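Local atomic coordinates of serpin 2 (Anopheles gambiae, PDB entry 3PZF), a protein that inhibits clip-domain serine proteases that activate phenoloxidases, forming a covalent complex with CLIPB9, and thereby restrains melanization in the mosquito hemolymph. Residues 135-140 with 148-153; 154-157 with 163-166. All coordinates share one frame; numbering follows the deposited sequence. Where two conformers were deposited one is given.

Interaction 1: residues 135-140 with 148-153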
# COMPACT_ATOMS: atom_id res chain seq x y z
N MET A 135 4.07 10.43 -13.93
CA MET A 135 4.81 10.97 -15.07
C MET A 135 5.19 9.86 -16.04
O MET A 135 4.99 8.68 -15.73
CB MET A 135 6.05 11.71 -14.58
CG MET A 135 5.72 12.97 -13.80
SD MET A 135 7.16 14.00 -13.41
CE MET A 135 7.29 13.74 -11.63
N LEU A 136 5.69 10.26 -17.21
CA LEU A 136 6.20 9.34 -18.20
C LEU A 136 7.57 9.81 -18.65
O LEU A 136 7.78 11.00 -18.90
CB LEU A 136 5.26 9.27 -19.42
CG LEU A 136 3.82 8.89 -19.05
CD1 LEU A 136 2.93 10.13 -18.87
CD2 LEU A 136 3.22 7.97 -20.09
N GLU A 137 8.48 8.85 -18.78
CA GLU A 137 9.86 9.13 -19.18
C GLU A 137 10.29 8.15 -20.27
O GLU A 137 9.91 6.99 -20.24
CB GLU A 137 10.73 8.93 -17.94
CG GLU A 137 12.17 9.35 -18.07
CD GLU A 137 12.88 9.25 -16.73
OE1 GLU A 137 14.06 8.87 -16.71
OE2 GLU A 137 12.23 9.55 -15.69
N LYS A 138 11.11 8.62 -21.21
CA LYS A 138 11.60 7.77 -22.30
C LYS A 138 12.90 7.09 -21.89
O LYS A 138 13.78 7.71 -21.30
CB LYS A 138 11.86 8.60 -23.57
CG LYS A 138 10.72 9.52 -23.99
CD LYS A 138 9.39 8.77 -24.15
CE LYS A 138 9.46 7.72 -25.25
NZ LYS A 138 9.82 8.29 -26.57
N VAL A 139 13.01 5.81 -22.18
CA VAL A 139 14.23 5.06 -21.96
C VAL A 139 14.46 4.18 -23.17
O VAL A 139 13.61 4.10 -24.05
CB VAL A 139 14.11 4.15 -20.73
CG1 VAL A 139 13.85 4.99 -19.47
CG2 VAL A 139 13.00 3.13 -20.93
N SER A 140 15.61 3.51 -23.20
CA SER A 140 15.92 2.60 -24.29
C SER A 140 16.11 1.20 -23.74
O SER A 140 17.13 0.90 -23.12
CB SER A 140 17.20 3.03 -25.00
OG SER A 140 17.51 2.11 -26.03
N ALA A 148 17.76 -0.01 -16.25
CA ALA A 148 17.61 -0.42 -14.86
C ALA A 148 18.16 0.65 -13.92
O ALA A 148 17.54 0.97 -12.90
CB ALA A 148 18.29 -1.76 -14.62
N ALA A 149 19.32 1.18 -14.27
CA ALA A 149 19.95 2.26 -13.51
C ALA A 149 19.04 3.48 -13.45
O ALA A 149 18.90 4.12 -12.40
CB ALA A 149 21.30 2.63 -14.13
N THR A 150 18.43 3.81 -14.57
CA THR A 150 17.57 4.98 -14.62
C THR A 150 16.37 4.77 -13.69
O THR A 150 16.04 5.64 -12.89
CB THR A 150 17.11 5.26 -16.04
OG1 THR A 150 18.25 5.60 -16.85
CG2 THR A 150 16.13 6.41 -16.05
N ILE A 151 15.72 3.62 -13.81
CA ILE A 151 14.55 3.32 -13.00
C ILE A 151 14.92 3.27 -11.51
O ILE A 151 14.20 3.81 -10.68
CB ILE A 151 13.89 2.00 -13.44
CG1 ILE A 151 13.30 2.18 -14.85
CG2 ILE A 151 12.79 1.58 -12.42
CD1 ILE A 151 12.84 0.91 -15.51
N ASN A 152 16.04 2.65 -11.18
CA ASN A 152 16.43 2.51 -9.79
C ASN A 152 16.81 3.85 -9.16
O ASN A 152 16.46 4.11 -8.01
CB ASN A 152 17.53 1.45 -9.63
CG ASN A 152 17.01 0.06 -9.94
OD1 ASN A 152 15.82 -0.21 -9.77
ND2 ASN A 152 17.88 -0.81 -10.39
N ASN A 153 17.47 4.71 -9.92
CA ASN A 153 17.81 6.03 -9.40
C ASN A 153 16.54 6.86 -9.20
O ASN A 153 16.47 7.68 -8.29
CB ASN A 153 18.80 6.75 -10.33
CG ASN A 153 20.17 6.08 -10.35
OD1 ASN A 153 20.47 5.21 -9.52
ND2 ASN A 153 21.01 6.49 -11.30
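T150 of helix 144-158 offers a single methyl group to two side chains of strand 134-139, E137 and V139, and the helix meets the strand through little else. The apolar part is thin: CG2 of T150 faces CG1 of V139 at 4.3 Å, a loose van der Waals contact. Their CA atoms, 8.1 Å apart, are the nearest pair across the two backbones. A more polar neighbour meets the same methyl, since OE1 of E137 comes to 3.3 Å from T150 CG2. The glutamate gets there because its chain runs out extended, with CG anti to the backbone N (chi1 -172°), and it slants across the threonine. Hydrogen bonds play no part across the contact. T150 instead turns its OG1 back to the carbonyl of Q146 one helical turn earlier, and the same rotamer puts CG2 on the strand side, while OE2 of E137 has a weak hydrogen bond to N111. In the serpin fold, helix 144-158 corresponds to helix F, which lies over the large central sheet A, and strand 134-139 is an outer strand of that sheet. Alongside runs the parallel strand 105-115, whose F113 touches E137, V139 and I151 and thus bridges strand and helix.

Interaction 2: residues 154-157 with 163-166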
# COMPACT_ATOMS: atom_id res chain seq x y z
N TRP A 154 15.52 6.62 -10.03
CA TRP A 154 14.26 7.32 -9.89
C TRP A 154 13.57 6.87 -8.60
O TRP A 154 13.00 7.68 -7.86
CB TRP A 154 13.38 7.04 -11.12
CG TRP A 154 12.01 7.64 -11.04
CD1 TRP A 154 11.63 8.88 -11.46
CD2 TRP A 154 10.85 7.01 -10.52
NE1 TRP A 154 10.29 9.07 -11.21
CE2 TRP A 154 9.78 7.93 -10.64
CE3 TRP A 154 10.59 5.75 -9.96
CZ2 TRP A 154 8.49 7.64 -10.23
CZ3 TRP A 154 9.30 5.46 -9.56
CH2 TRP A 154 8.27 6.40 -9.69
N VAL A 155 13.65 5.57 -8.31
CA VAL A 155 13.06 5.04 -7.08
C VAL A 155 13.71 5.70 -5.86
O VAL A 155 13.02 6.16 -4.94
CB VAL A 155 13.19 3.50 -7.01
CG1 VAL A 155 12.99 2.97 -5.57
CG2 VAL A 155 12.20 2.84 -7.98
N SER A 156 15.04 5.77 -5.86
CA SER A 156 15.77 6.36 -4.74
C SER A 156 15.41 7.83 -4.54
O SER A 156 15.11 8.28 -3.44
CB SER A 156 17.28 6.25 -4.97
OG SER A 156 17.98 6.75 -3.84
N GLU A 157 15.45 8.58 -5.63
CA GLU A 157 15.17 10.00 -5.63
C GLU A 157 13.77 10.31 -5.10
O GLU A 157 13.58 11.34 -4.45
CB GLU A 157 15.35 10.53 -7.07
CG GLU A 157 14.61 11.81 -7.39
CD GLU A 157 14.80 12.24 -8.83
OE1 GLU A 157 15.61 11.60 -9.54
OE2 GLU A 157 14.14 13.20 -9.26
N LEU A 163 14.19 3.45 -0.47
CA LEU A 163 14.23 2.34 -1.41
C LEU A 163 15.26 2.72 -2.49
O LEU A 163 15.28 3.86 -2.94
CB LEU A 163 12.87 2.13 -2.10
CG LEU A 163 11.63 1.97 -1.21
CD1 LEU A 163 10.38 1.84 -2.07
CD2 LEU A 163 11.79 0.76 -0.27
N ARG A 164 16.06 1.74 -2.91
CA ARG A 164 17.21 1.99 -3.76
C ARG A 164 17.11 1.31 -5.12
O ARG A 164 17.81 1.68 -6.05
CB ARG A 164 18.48 1.46 -3.08
CG ARG A 164 18.80 2.09 -1.73
CD ARG A 164 19.31 3.51 -1.89
NE ARG A 164 19.70 4.09 -0.61
CZ ARG A 164 20.61 5.05 -0.46
NH1 ARG A 164 21.25 5.53 -1.52
NH2 ARG A 164 20.89 5.51 0.75
N GLU A 165 16.26 0.30 -5.24
CA GLU A 165 16.14 -0.40 -6.52
C GLU A 165 14.88 -1.21 -6.56
O GLU A 165 14.32 -1.59 -5.52
CB GLU A 165 17.33 -1.34 -6.75
CG GLU A 165 17.31 -2.57 -5.87
CD GLU A 165 17.81 -2.27 -4.46
OE1 GLU A 165 17.26 -2.84 -3.48
OE2 GLU A 165 18.77 -1.47 -4.34
N ILE A 166 14.43 -1.48 -7.77
CA ILE A 166 13.21 -2.23 -7.94
C ILE A 166 13.29 -3.20 -9.11
O ILE A 166 12.53 -4.16 -9.17
CB ILE A 166 12.02 -1.28 -8.09
CG1 ILE A 166 10.70 -2.03 -8.00
CG2 ILE A 166 12.10 -0.51 -9.41
CD1 ILE A 166 9.50 -1.09 -7.80
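V155 packs its two methyl groups against two different residues of the loop 163-166 that follows helix 144-158, and this is the dense part of the contact. CG1 meets CB of L163 at 3.6 Å, and CG2 lies equally close, 3.6 Å, to CG2 of I166. The side chains of V155 and I166 cross at about a right angle; the first torsion of V155 (chi1 162°) sets CG1 anti to the backbone N, spreading the two branches over both loop residues. Backbone joins in beside them: the CA-H of S156 points at the carbonyl O of L163, with CA and O 3.1 Å apart and an angle of 145° at the hydrogen. In serpins this is the point where helix F ends and its connecting segment doubles back over sheet A towards strand 177-188. V182 of that strand touches V155, while I166 rests on V180 and on F334 of strand 332-341. The outer side is much looser. There R164, its CB directed away from the helix, passes S156 with CD 4.0 Å from OG, a loose approach without a hydrogen bond. E165, exposed like R164, also turns its CB away from the helix and covers very little of it.

How the interactions relate
Following the chain from the N terminus, strand 134-139 leads through a short connection into helix 144-158, and interaction 1 closes that first loop by bringing the helix back beside the strand. Interaction 2 then closes a second, shorter loop, where the segment after the helix doubles back against its last turn. The two stand in series along one helix and neither nest nor cross. Their centres lie about 11 Å apart, yet they touch: N152 OD1 lies 2.7 Å from I166 N, a probable hydrogen bond, and I151 CG2 packs on I166 CG2. Together they tie an outer strand of sheet A, helix F and the segment leading to strand 177-188.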